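Local coordinates for protein choline dehydrogenase and related flavoproteins (Aspergillus oryzae, PDB 3Q9T) that oxidises formate as a flavoprotein of the glucose-methanol-choline oxidoreductase family, with 8-formyl-FAD bound as its cofactor, at residues E113-K118 with I521-V526; D527-V532 with K537-D542; K106-Q111 with I549-I554. One frame throughout, in Å; residues are numbered along the deposited sequence.

Contact 1 (E113-K118 with I521-V526)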
loop_
_atom_site.group_PDB
_atom_site.type_symbol
_atom_site.label_atom_id
_atom_site.label_comp_id
_atom_site.label_asym_id
_atom_site.label_seq_id
_atom_site.Cartn_x
_atom_site.Cartn_y
_atom_site.Cartn_z
ATOM N N GLU A 113 7.438 24.863 25.508
ATOM C CA GLU A 113 8.102 25.111 26.780
ATOM C C GLU A 113 8.377 23.815 27.541
ATOM O O GLU A 113 9.405 23.670 28.192
ATOM C CB GLU A 113 7.276 26.050 27.663
ATOM C CG GLU A 113 7.788 26.087 29.094
ATOM C CD GLU A 113 7.296 27.285 29.875
ATOM O OE1 GLU A 113 6.486 28.066 29.335
ATOM O OE2 GLU A 113 7.734 27.453 31.034
ATOM N N GLU A 114 7.435 22.884 27.455
ATOM C CA GLU A 114 7.537 21.599 28.134
ATOM C C GLU A 114 8.763 20.821 27.685
ATOM O O GLU A 114 9.252 19.947 28.394
ATOM C CB GLU A 114 6.291 20.777 27.846
ATOM C CG GLU A 114 6.296 19.401 28.473
ATOM C CD GLU A 114 5.092 18.585 28.045
ATOM O OE1 GLU A 114 4.287 19.106 27.243
ATOM O OE2 GLU A 114 4.950 17.429 28.505
ATOM N N PHE A 115 9.261 21.147 26.499
ATOM C CA PHE A 115 10.415 20.450 25.962
ATOM C C PHE A 115 11.659 21.317 26.012
ATOM O O PHE A 115 12.745 20.830 26.310
ATOM C CB PHE A 115 10.139 20.012 24.520
ATOM C CG PHE A 115 8.989 19.059 24.394
ATOM C CD1 PHE A 115 9.203 17.688 24.386
ATOM C CD2 PHE A 115 7.690 19.532 24.307
ATOM C CE1 PHE A 115 8.141 16.814 24.268
ATOM C CE2 PHE A 115 6.621 18.666 24.196
ATOM C CZ PHE A 115 6.835 17.306 24.174
ATOM N N GLY A 116 11.509 22.605 25.714
ATOM C CA GLY A 116 12.674 23.459 25.543
ATOM C C GLY A 116 12.826 24.582 26.543
ATOM O O GLY A 116 13.785 25.357 26.464
ATOM N N GLY A 117 11.892 24.669 27.488
ATOM C CA GLY A 117 11.886 25.766 28.438
ATOM C C GLY A 117 11.482 27.059 27.753
ATOM O O GLY A 117 11.109 27.074 26.576
ATOM N N LYS A 118 11.577 28.159 28.491
ATOM C CA LYS A 118 11.020 29.433 28.043
ATOM C C LYS A 118 11.542 29.908 26.691
ATOM O O LYS A 118 10.803 30.502 25.916
ATOM C CB LYS A 118 11.252 30.519 29.103
ATOM C CG LYS A 118 9.993 31.272 29.478
ATOM C CD LYS A 118 8.929 30.317 30.012
ATOM C CE LYS A 118 7.662 31.062 30.446
ATOM N NZ LYS A 118 7.093 31.930 29.360
ATOM N N ILE A 521 17.469 13.082 28.350
ATOM C CA ILE A 521 17.440 11.987 27.383
ATOM C C ILE A 521 16.242 11.061 27.554
ATOM O O ILE A 521 15.941 10.249 26.675
ATOM C CB ILE A 521 18.772 11.193 27.396
ATOM C CG1 ILE A 521 18.972 10.455 26.065
ATOM C CG2 ILE A 521 18.851 10.262 28.613
ATOM C CD1 ILE A 521 20.350 9.870 25.901
ATOM N N ASP A 522 15.540 11.189 28.674
ATOM C CA ASP A 522 14.341 10.383 28.889
ATOM C C ASP A 522 13.125 11.009 28.233
ATOM O O ASP A 522 12.074 10.373 28.109
ATOM C CB ASP A 522 14.093 10.141 30.379
ATOM C CG ASP A 522 15.025 9.087 30.954
ATOM O OD1 ASP A 522 15.187 8.032 30.313
ATOM O OD2 ASP A 522 15.612 9.316 32.031
ATOM N N GLN A 523 13.282 12.248 27.786
ATOM C CA GLN A 523 12.188 12.949 27.143
ATOM C C GLN A 523 12.418 13.095 25.647
ATOM O O GLN A 523 11.471 13.074 24.868
ATOM C CB GLN A 523 11.991 14.327 27.780
ATOM C CG GLN A 523 10.771 15.073 27.279
ATOM C CD GLN A 523 10.714 16.498 27.797
ATOM O OE1 GLN A 523 11.751 17.130 28.012
ATOM N NE2 GLN A 523 9.502 17.008 28.009
ATOM N N GLY A 524 13.674 13.252 25.238
ATOM C CA GLY A 524 13.962 13.533 23.843
ATOM C C GLY A 524 15.412 13.263 23.506
ATOM O O GLY A 524 16.128 12.684 24.317
ATOM N N VAL A 525 15.852 13.653 22.313
ATOM C CA VAL A 525 17.240 13.373 21.949
ATOM C C VAL A 525 18.228 14.549 22.022
ATOM O O VAL A 525 19.414 14.336 22.242
ATOM C CB VAL A 525 17.392 12.541 20.634
ATOM C CG1 VAL A 525 16.072 11.849 20.231
ATOM C CG2 VAL A 525 17.979 13.356 19.542
ATOM N N VAL A 526 17.754 15.780 21.868
ATOM C CA VAL A 526 18.633 16.929 22.050
ATOM C C VAL A 526 18.119 17.857 23.141
ATOM O O VAL A 526 16.912 17.923 23.398
ATOM C CB VAL A 526 18.749 17.769 20.772
ATOM C CG1 VAL A 526 19.046 16.871 19.580
ATOM C CG2 VAL A 526 17.472 18.571 20.573
HETATM O O HOH W 1 7.196 15.462 27.724
#
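Gln523 reaches from the loop 521-526 to the short helix 113-116, meeting Glu114 and Phe115; the two segments bury 137 Å² between them. Hydrogen bonding centres on its amide nitrogen. Gln523 NE2 donates to the backbone oxygen Glu114 O at 3.0 Å, with an N-H...O angle of 161°. The acceptor lies close to the amide plane of Gln523, whereas the donor sits well above the Glu114 carbonyl plane rather than on a lone pair. A second N-H of the same nitrogen goes to a water, 2.8 Å from Gln523 NE2, which in turn donates to the carboxylate at 3.1 Å from Glu114 OE2. The reach comes from an extended side chain: CG of Gln523 is anti to its backbone N (chi1 -173°), and the amide is carried straight out. At the other end of the amide, Gln523 OE1 accepts from Lys519 N, which fixes which way the flat group is turned.

Van der Waals contact accompanies these bonds. The amide crosses the Phe115 ring obliquely, 3.7 Å from Gln523 NE2 to Phe115 CD1, their planes only 19° apart. Leu517 and Pro547 of nearby loops also touch this buried ring.

Backbone geometry is consistent with Glu114 O being left for a side-chain donor. Gly117 N still bonds to Glu113 O at 2.8 Å, but Gly117 then adopts positive phi and the chain leaves the helix, leaving Lys118 N 8.5 Å from Glu114 O.

The contact thus joins parts of the chain some 400 residues apart, away from the flavin. Its chemistry is that of side-chain satisfaction of a helix-end carbonyl: one neutral amide uses both its N-H groups and its oxygen, so this link needs no direct charge pairing between the segments.

Contact 2 (D527-V532 with K537-D542). With FAY ([(2R,3S,4R,5R)-5-(6-amino-9H-purin-9-yl)-3,4-dihydroxytetrahydrofuran-2-yl]methyl (2R,3S,4S)-5-(8-formyl-7-methyl-2,4-dioxo-3,4-dihydrobenzo[g]pteridin-10(2H)-yl)-2,3,4-trihydroxypentyl dihydrogen diphosphate), chain D.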
loop_
_atom_site.group_PDB
_atom_site.type_symbol
_atom_site.label_atom_id
_atom_site.label_comp_id
_atom_site.label_asym_id
_atom_site.label_seq_id
_atom_site.Cartn_x
_atom_site.Cartn_y
_atom_site.Cartn_z
ATOM N N ASP A 527 19.035 18.601 23.750
ATOM C CA ASP A 527 18.675 19.524 24.819
ATOM C C ASP A 527 18.231 20.881 24.267
ATOM O O ASP A 527 18.178 21.079 23.044
ATOM C CB ASP A 527 19.818 19.661 25.852
ATOM C CG ASP A 527 21.047 20.382 25.301
ATOM O OD1 ASP A 527 20.976 20.994 24.211
ATOM O OD2 ASP A 527 22.093 20.349 25.978
ATOM N N PRO A 528 17.906 21.827 25.164
ATOM C CA PRO A 528 17.436 23.118 24.652
ATOM C C PRO A 528 18.441 23.873 23.778
ATOM O O PRO A 528 18.027 24.762 23.040
ATOM C CB PRO A 528 17.114 23.898 25.930
ATOM C CG PRO A 528 16.677 22.841 26.884
ATOM C CD PRO A 528 17.627 21.676 26.602
ATOM N N LYS A 529 19.727 23.543 23.850
ATOM C CA LYS A 529 20.697 24.176 22.968
ATOM C C LYS A 529 20.934 23.295 21.750
ATOM O O LYS A 529 21.906 23.471 21.021
ATOM C CB LYS A 529 22.006 24.461 23.700
ATOM C CG LYS A 529 21.813 25.221 25.020
ATOM C CD LYS A 529 21.078 26.545 24.826
ATOM C CE LYS A 529 20.938 27.275 26.150
ATOM N NZ LYS A 529 20.389 28.631 25.931
ATOM N N LEU A 530 20.034 22.333 21.558
ATOM C CA LEU A 530 20.046 21.478 20.382
ATOM C C LEU A 530 21.278 20.588 20.369
ATOM O O LEU A 530 21.648 20.056 19.327
ATOM C CB LEU A 530 19.958 22.305 19.092
ATOM C CG LEU A 530 18.659 23.097 18.926
ATOM C CD1 LEU A 530 18.653 23.821 17.597
ATOM C CD2 LEU A 530 17.439 22.169 19.051
ATOM N N LYS A 531 21.898 20.424 21.532
ATOM C CA LYS A 531 23.001 19.471 21.684
ATOM C C LYS A 531 22.462 18.063 21.924
ATOM O O LYS A 531 21.538 17.881 22.723
ATOM C CB LYS A 531 23.908 19.866 22.852
ATOM C CG LYS A 531 24.619 21.190 22.656
ATOM C CD LYS A 531 25.428 21.536 23.884
ATOM C CE LYS A 531 26.263 22.758 23.645
ATOM N NZ LYS A 531 27.332 22.818 24.660
ATOM N N VAL A 532 23.042 17.075 21.239
ATOM C CA VAL A 532 22.642 15.678 21.421
ATOM C C VAL A 532 22.934 15.196 22.858
ATOM O O VAL A 532 24.087 15.200 23.304
ATOM C CB VAL A 532 23.315 14.752 20.364
ATOM C CG1 VAL A 532 22.948 13.289 20.595
ATOM C CG2 VAL A 532 22.918 15.166 18.965
ATOM N N LYS A 537 29.975 18.418 21.272
ATOM C CA LYS A 537 30.334 18.916 19.942
ATOM C C LYS A 537 29.411 18.423 18.815
ATOM O O LYS A 537 29.812 18.392 17.650
ATOM C CB LYS A 537 31.795 18.577 19.614
ATOM C CG LYS A 537 32.826 19.211 20.547
ATOM C CD LYS A 537 34.238 19.038 19.970
ATOM C CE LYS A 537 35.274 19.935 20.637
ATOM N NZ LYS A 537 35.703 19.421 21.968
ATOM N N LEU A 538 28.187 18.031 19.164
ATOM C CA LEU A 538 27.227 17.528 18.185
ATOM C C LEU A 538 25.859 18.146 18.414
ATOM O O LEU A 538 25.278 17.997 19.484
ATOM C CB LEU A 538 27.080 15.997 18.276
ATOM C CG LEU A 538 26.086 15.380 17.277
ATOM C CD1 LEU A 538 26.421 15.819 15.850
ATOM C CD2 LEU A 538 26.021 13.852 17.370
ATOM N N ARG A 539 25.333 18.821 17.399
ATOM C CA ARG A 539 24.009 19.417 17.500
ATOM C C ARG A 539 23.160 18.956 16.326
ATOM O O ARG A 539 23.691 18.511 15.309
ATOM C CB ARG A 539 24.110 20.946 17.530
ATOM C CG ARG A 539 24.717 21.494 18.814
ATOM C CD ARG A 539 25.121 22.946 18.663
ATOM N NE ARG A 539 24.451 23.788 19.638
ATOM C CZ ARG A 539 25.051 24.639 20.470
ATOM N NH1 ARG A 539 26.373 24.809 20.475
ATOM N NH2 ARG A 539 24.297 25.330 21.300
ATOM N N VAL A 540 21.846 19.049 16.479
ATOM C CA VAL A 540 20.930 18.766 15.386
ATOM C C VAL A 540 20.142 20.018 15.083
ATOM O O VAL A 540 19.594 20.643 15.997
ATOM C CB VAL A 540 19.946 17.641 15.734
ATOM C CG1 VAL A 540 18.952 17.444 14.596
ATOM C CG2 VAL A 540 20.707 16.361 16.014
ATOM N N ALA A 541 20.114 20.399 13.806
ATOM C CA ALA A 541 19.311 21.529 13.376
ATOM C C ALA A 541 18.552 21.138 12.113
ATOM O O ALA A 541 19.121 21.084 11.024
ATOM C CB ALA A 541 20.177 22.798 13.172
ATOM N N ASP A 542 17.269 20.813 12.302
ATOM C CA ASP A 542 16.353 20.451 11.227
ATOM C C ASP A 542 15.001 20.049 11.832
ATOM O O ASP A 542 14.817 20.108 13.062
ATOM C CB ASP A 542 16.935 19.351 10.311
ATOM C CG ASP A 542 17.114 18.018 11.015
ATOM O OD1 ASP A 542 16.325 17.721 11.932
ATOM O OD2 ASP A 542 18.045 17.256 10.648
HETATM P P FAY D . 14.995 20.125 6.803
HETATM N N1 FAY D . 6.692 23.414 4.074
HETATM C C2 FAY D . 6.163 24.693 3.922
HETATM O O2 FAY D . 6.333 25.538 4.793
HETATM N N3 FAY D . 5.879 25.164 2.657
HETATM C C4 FAY D . 5.563 24.259 1.674
HETATM O O4 FAY D . 4.656 24.570 0.879
HETATM N N5 FAY D . 5.795 22.035 0.840
HETATM C C6 FAY D . 6.436 20.070 -0.277
HETATM C C7 FAY D . 7.224 18.938 -0.389
HETATM C C8 FAY D . 8.125 18.622 0.633
HETATM O O8 FAY D . 10.009 17.337 1.170
HETATM C C9 FAY D . 8.306 19.520 1.694
HETATM P PA FAY D . 15.836 18.927 4.381
HETATM C "C1'" FAY D . 8.531 21.183 4.108
HETATM C C10 FAY D . 6.636 22.516 3.035
HETATM N N10 FAY D . 7.484 21.405 3.013
HETATM N N1A FAY D . 24.131 11.914 3.110
HETATM O O1A FAY D . 15.291 17.761 3.626
HETATM C C1B FAY D . 20.621 15.813 2.869
HETATM O O1P FAY D . 16.188 21.044 6.906
HETATM C "C2'" FAY D . 9.821 21.993 3.846
HETATM O "O2'" FAY D . 10.143 21.840 2.510
HETATM C C2A FAY D . 24.332 13.204 2.656
HETATM O O2A FAY D . 15.464 20.258 3.800
HETATM C C2B FAY D . 19.425 15.916 1.940
HETATM O O2B FAY D . 19.761 15.738 0.575
HETATM O O2P FAY D . 14.597 19.591 8.167
HETATM C "C3'" FAY D . 11.115 21.810 4.705
HETATM O "O3'" FAY D . 12.344 21.845 3.982
HETATM N N3A FAY D . 23.292 14.120 2.655
HETATM C C3B FAY D . 18.961 17.331 2.209
HETATM O O3B FAY D . 19.738 18.213 1.437
HETATM O O3P FAY D . 15.372 18.842 5.903
HETATM C "C4'" FAY D . 11.149 20.582 5.580
HETATM O "O4'" FAY D . 9.912 20.577 6.287
HETATM C C4A FAY D . 22.069 13.746 3.111
HETATM C C4B FAY D . 19.335 17.563 3.652
HETATM O O4B FAY D . 20.237 16.531 4.014
HETATM C C4X FAY D . 5.944 22.920 1.877
HETATM C "C5'" FAY D . 12.368 20.617 6.534
HETATM O "O5'" FAY D . 13.705 20.795 6.044
HETATM C C5A FAY D . 21.850 12.454 3.581
HETATM C C5B FAY D . 18.112 17.562 4.548
HETATM O O5B FAY D . 17.458 18.796 4.385
HETATM C C5X FAY D . 6.469 20.834 0.886
HETATM C C6A FAY D . 22.887 11.524 3.577
HETATM N N6A FAY D . 22.652 10.254 3.935
HETATM N N7A FAY D . 20.561 12.367 3.971
HETATM C C7M FAY D . 6.942 17.985 -1.526
HETATM C C8A FAY D . 19.959 13.559 3.775
HETATM C C8M FAY D . 9.206 17.661 0.323
HETATM C C9A FAY D . 7.452 20.607 1.864
HETATM N N9A FAY D . 20.876 14.415 3.239
#
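Leu538 begins the strand 538-540 by receiving Val532 across an antiparallel beta bridge that adds the loop 527-532 to the edge of the parallel, Rossmann-type sheet. Leu538 O accepts from Val532 N at 3.0 Å in a nearly straight bond (170°), while Leu538 CG packs 3.6 Å from Val532 CG2.

Arg539 comes next, facing Lys531 as the non-hydrogen-bonded pair of this single bridge, CA to CA 4.3 Å. Its side chain bends at chi3 (122°), bringing the guanidinium edge that carries NE and NH2 to a single atom: Lys529 O lies 2.9 Å from Arg539 NE and 3.0 Å from Arg539 NH2. The NH2 bond uses a lone pair in the carbonyl plane, the NE bond runs almost in line with the carbonyl. Lys531 CE lies over one guanidinium face. Arg539 NH1 pairs with Glu261 and only weakly, at long range, with Glu572, the acid that takes Lys531 NZ. A type I turn from Asp527 to Leu530 shapes the loop, with Lys531 N also bonded to Asp527 OD1.

Val540 closes the bridge through Val540 N to Leu530 O, 3.0 Å, and sets its CG2 branch against that of Val532. On the strand's other edge, Arg539 and Ala541 pair with strand 261-264.

Asp542 takes the chain to the cofactor: its carboxylate is held by Thr271, Gly267 N and Ser544, and Asp542 CB lies 3.2 Å from the pyrophosphate oxygen O2P of the 8-formyl-FAD.

Contact 3 (K106-Q111 with I549-I554). With FAY ([(2R,3S,4R,5R)-5-(6-amino-9H-purin-9-yl)-3,4-dihydroxytetrahydrofuran-2-yl]methyl (2R,3S,4S)-5-(8-formyl-7-methyl-2,4-dioxo-3,4-dihydrobenzo[g]pteridin-10(2H)-yl)-2,3,4-trihydroxypentyl dihydrogen diphosphate), chain D.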
loop_
_atom_site.group_PDB
_atom_site.type_symbol
_atom_site.label_atom_id
_atom_site.label_comp_id
_atom_site.label_asym_id
_atom_site.label_seq_id
_atom_site.Cartn_x
_atom_site.Cartn_y
_atom_site.Cartn_z
ATOM N N LYS A 106 0.465 30.763 18.133
ATOM C CA LYS A 106 1.191 31.078 19.359
ATOM C C LYS A 106 0.984 30.048 20.480
ATOM O O LYS A 106 1.925 29.664 21.161
ATOM C CB LYS A 106 0.790 32.483 19.845
ATOM C CG LYS A 106 1.197 32.820 21.293
ATOM C CD LYS A 106 0.887 34.300 21.601
ATOM C CE LYS A 106 0.670 34.546 23.088
ATOM N NZ LYS A 106 1.787 34.064 23.945
ATOM N N ALA A 107 -0.245 29.597 20.672
ATOM C CA ALA A 107 -0.525 28.667 21.751
ATOM C C ALA A 107 0.266 27.376 21.573
ATOM O O ALA A 107 0.640 26.719 22.546
ATOM C CB ALA A 107 -2.004 28.372 21.812
ATOM N N THR A 108 0.517 27.015 20.324
ATOM C CA THR A 108 1.192 25.761 20.038
ATOM C C THR A 108 2.677 25.868 20.354
ATOM O O THR A 108 3.263 24.983 20.989
ATOM C CB THR A 108 0.961 25.328 18.588
ATOM O OG1 THR A 108 -0.421 24.976 18.424
ATOM C CG2 THR A 108 1.831 24.127 18.245
ATOM N N PHE A 109 3.284 26.968 19.937
ATOM C CA PHE A 109 4.699 27.169 20.194
ATOM C C PHE A 109 4.939 27.373 21.689
ATOM O O PHE A 109 5.955 26.947 22.224
ATOM C CB PHE A 109 5.212 28.363 19.406
ATOM C CG PHE A 109 5.504 28.064 17.958
ATOM C CD1 PHE A 109 6.736 27.543 17.576
ATOM C CD2 PHE A 109 4.566 28.345 16.979
ATOM C CE1 PHE A 109 7.024 27.293 16.231
ATOM C CE2 PHE A 109 4.838 28.112 15.646
ATOM C CZ PHE A 109 6.070 27.573 15.268
ATOM N N ASP A 110 3.992 28.007 22.364
ATOM C CA ASP A 110 4.096 28.164 23.798
ATOM C C ASP A 110 4.217 26.817 24.489
ATOM O O ASP A 110 4.858 26.717 25.526
ATOM C CB ASP A 110 2.903 28.946 24.365
ATOM C CG ASP A 110 3.087 30.450 24.256
ATOM O OD1 ASP A 110 4.228 30.903 23.987
ATOM O OD2 ASP A 110 2.092 31.177 24.458
ATOM N N GLN A 111 3.605 25.776 23.925
ATOM C CA GLN A 111 3.659 24.453 24.540
ATOM C C GLN A 111 5.010 23.775 24.314
ATOM O O GLN A 111 5.302 22.760 24.924
ATOM C CB GLN A 111 2.514 23.562 24.058
ATOM C CG GLN A 111 1.140 24.170 24.243
ATOM C CD GLN A 111 0.894 24.637 25.660
ATOM O OE1 GLN A 111 0.744 23.825 26.572
ATOM N NE2 GLN A 111 0.850 25.954 25.855
ATOM N N ILE A 549 4.219 19.625 16.341
ATOM C CA ILE A 549 4.155 20.094 14.946
ATOM C C ILE A 549 3.307 21.370 14.814
ATOM O O ILE A 549 2.218 21.454 15.360
ATOM C CB ILE A 549 3.616 18.985 14.004
ATOM C CG1 ILE A 549 3.838 19.366 12.534
ATOM C CG2 ILE A 549 2.138 18.700 14.315
ATOM C CD1 ILE A 549 3.306 18.301 11.520
ATOM N N PRO A 550 3.833 22.387 14.118
ATOM C CA PRO A 550 3.088 23.646 13.944
ATOM C C PRO A 550 1.743 23.444 13.233
ATOM O O PRO A 550 1.519 22.388 12.632
ATOM C CB PRO A 550 4.036 24.500 13.085
ATOM C CG PRO A 550 5.416 23.965 13.404
ATOM C CD PRO A 550 5.238 22.490 13.675
ATOM N N ASP A 551 0.875 24.456 13.279
ATOM C CA ASP A 551 -0.518 24.307 12.829
ATOM C C ASP A 551 -0.689 24.616 11.330
ATOM O O ASP A 551 -1.694 25.187 10.907
ATOM C CB ASP A 551 -1.427 25.216 13.665
ATOM C CG ASP A 551 -0.988 25.288 15.127
ATOM O OD1 ASP A 551 -1.593 24.607 15.985
ATOM O OD2 ASP A 551 -0.012 26.005 15.418
ATOM N N CYS A 552 0.292 24.230 10.522
ATOM C CA CYS A 552 0.350 24.721 9.164
ATOM C C CYS A 552 1.597 24.173 8.523
ATOM O O CYS A 552 2.387 23.507 9.194
ATOM C CB CYS A 552 0.454 26.235 9.202
ATOM S SG CYS A 552 1.827 26.782 10.238
ATOM N N ARG A 553 1.759 24.454 7.231
ATOM C CA ARG A 553 2.977 24.142 6.486
ATOM C C ARG A 553 4.222 24.663 7.228
ATOM O O ARG A 553 4.268 25.808 7.662
ATOM C CB ARG A 553 2.879 24.741 5.079
ATOM C CG ARG A 553 1.721 24.145 4.287
ATOM C CD ARG A 553 1.703 24.604 2.837
ATOM N NE ARG A 553 0.669 23.915 2.053
ATOM C CZ ARG A 553 0.681 23.826 0.729
ATOM N NH1 ARG A 553 1.674 24.385 0.049
ATOM N NH2 ARG A 553 -0.291 23.185 0.079
ATOM N N ILE A 554 5.242 23.828 7.345
ATOM C CA ILE A 554 6.214 24.015 8.425
ATOM C C ILE A 554 7.565 24.642 8.091
ATOM O O ILE A 554 8.380 24.791 8.989
ATOM C CB ILE A 554 6.504 22.658 9.111
ATOM C CG1 ILE A 554 7.224 21.728 8.118
ATOM C CG2 ILE A 554 5.195 22.042 9.611
ATOM C CD1 ILE A 554 7.762 20.433 8.715
HETATM P P FAY D . 14.995 20.125 6.803
HETATM N N1 FAY D . 6.692 23.414 4.074
HETATM C C2 FAY D . 6.163 24.693 3.922
HETATM O O2 FAY D . 6.333 25.538 4.793
HETATM N N3 FAY D . 5.879 25.164 2.657
HETATM C C4 FAY D . 5.563 24.259 1.674
HETATM O O4 FAY D . 4.656 24.570 0.879
HETATM N N5 FAY D . 5.795 22.035 0.840
HETATM C C6 FAY D . 6.436 20.070 -0.277
HETATM C C7 FAY D . 7.224 18.938 -0.389
HETATM C C8 FAY D . 8.125 18.622 0.633
HETATM O O8 FAY D . 10.009 17.337 1.170
HETATM C C9 FAY D . 8.306 19.520 1.694
HETATM P PA FAY D . 15.836 18.927 4.381
HETATM C "C1'" FAY D . 8.531 21.183 4.108
HETATM C C10 FAY D . 6.636 22.516 3.035
HETATM N N10 FAY D . 7.484 21.405 3.013
HETATM N N1A FAY D . 24.131 11.914 3.110
HETATM O O1A FAY D . 15.291 17.761 3.626
HETATM C C1B FAY D . 20.621 15.813 2.869
HETATM O O1P FAY D . 16.188 21.044 6.906
HETATM C "C2'" FAY D . 9.821 21.993 3.846
HETATM O "O2'" FAY D . 10.143 21.840 2.510
HETATM C C2A FAY D . 24.332 13.204 2.656
HETATM O O2A FAY D . 15.464 20.258 3.800
HETATM C C2B FAY D . 19.425 15.916 1.940
HETATM O O2B FAY D . 19.761 15.738 0.575
HETATM O O2P FAY D . 14.597 19.591 8.167
HETATM C "C3'" FAY D . 11.115 21.810 4.705
HETATM O "O3'" FAY D . 12.344 21.845 3.982
HETATM N N3A FAY D . 23.292 14.120 2.655
HETATM C C3B FAY D . 18.961 17.331 2.209
HETATM O O3B FAY D . 19.738 18.213 1.437
HETATM O O3P FAY D . 15.372 18.842 5.903
HETATM C "C4'" FAY D . 11.149 20.582 5.580
HETATM O "O4'" FAY D . 9.912 20.577 6.287
HETATM C C4A FAY D . 22.069 13.746 3.111
HETATM C C4B FAY D . 19.335 17.563 3.652
HETATM O O4B FAY D . 20.237 16.531 4.014
HETATM C C4X FAY D . 5.944 22.920 1.877
HETATM C "C5'" FAY D . 12.368 20.617 6.534
HETATM O "O5'" FAY D . 13.705 20.795 6.044
HETATM C C5A FAY D . 21.850 12.454 3.581
HETATM C C5B FAY D . 18.112 17.562 4.548
HETATM O O5B FAY D . 17.458 18.796 4.385
HETATM C C5X FAY D . 6.469 20.834 0.886
HETATM C C6A FAY D . 22.887 11.524 3.577
HETATM N N6A FAY D . 22.652 10.254 3.935
HETATM N N7A FAY D . 20.561 12.367 3.971
HETATM C C7M FAY D . 6.942 17.985 -1.526
HETATM C C8A FAY D . 19.959 13.559 3.775
HETATM C C8M FAY D . 9.206 17.661 0.323
HETATM C C9A FAY D . 7.452 20.607 1.864
HETATM N N9A FAY D . 20.876 14.415 3.239
#
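Thr108, on the helix 106-110, and Asp551 approach each other from opposite directions, and Thr108 has more surface buried by the contact than any other residue. Its hydroxyl is nearer one carboxylate oxygen, Thr108 OG1 to Asp551 OD1 2.7 Å, and Gln389 OE1 is the other candidate acceptor for its single proton. With OG1 anti to the carbonyl carbon (chi1 -68°), the CG2 methyl lies near both Asp551 OD2 and the loop backbone, 4.0 Å from Ile549 O.

Asp551 is buried and polar, and its charge is shared out: OD1 also takes a salt bridge from Arg425, and OD2 accepts from His105 N just ahead of the helix. These partners fix the carboxylate's rotation and would be expected to favour its ionised form.

Phe109 supplies the apolar half, its CZ at the far end of the ring packing 4.1 Å from Pro550 CG. The helix thus packs on residues 549-551 of a loop that goes on to line the cofactor pocket, where Arg553 NH1 donates to the flavin oxygen O4 at 3.1 Å. Arg553, beside His510, is probably the arginine of the enzyme's catalytic-site His-Arg pair.

Around it, Phe109 also touches Leu125 of helix 122-131 and, like Pro550, Ser557 of helix 555-572, while Cys552 and Arg553 lean on strand 353-358 and Arg553 NH2 pairs with Asp395 of strand 392-397.

Overall arrangement
Contact 3 joins residues 106-111 to 549-554 and so closes the longest loop of the three, with contacts 1 and 2 nested inside it; contact 1 closes before contact 2 opens. Helices 106-110 and 113-116 follow each other, placing contacts 3 and 1 with centres about 16 Å apart. Contacts 1 and 2, centres about 11 Å apart, touch, Val526 packing on Lys531 and Val540, Gly116 on Pro528. Contacts 2 and 3, centres about 20 Å apart, do not; contact 2 includes strand 538-540, contact 3 lies just before helix 555-572, and both touch that helix and the cofactor. Contacts 1 and 3 join helices 113-116 and 106-110 to the C-terminal part; contact 2 adds a loop to the sheet edge.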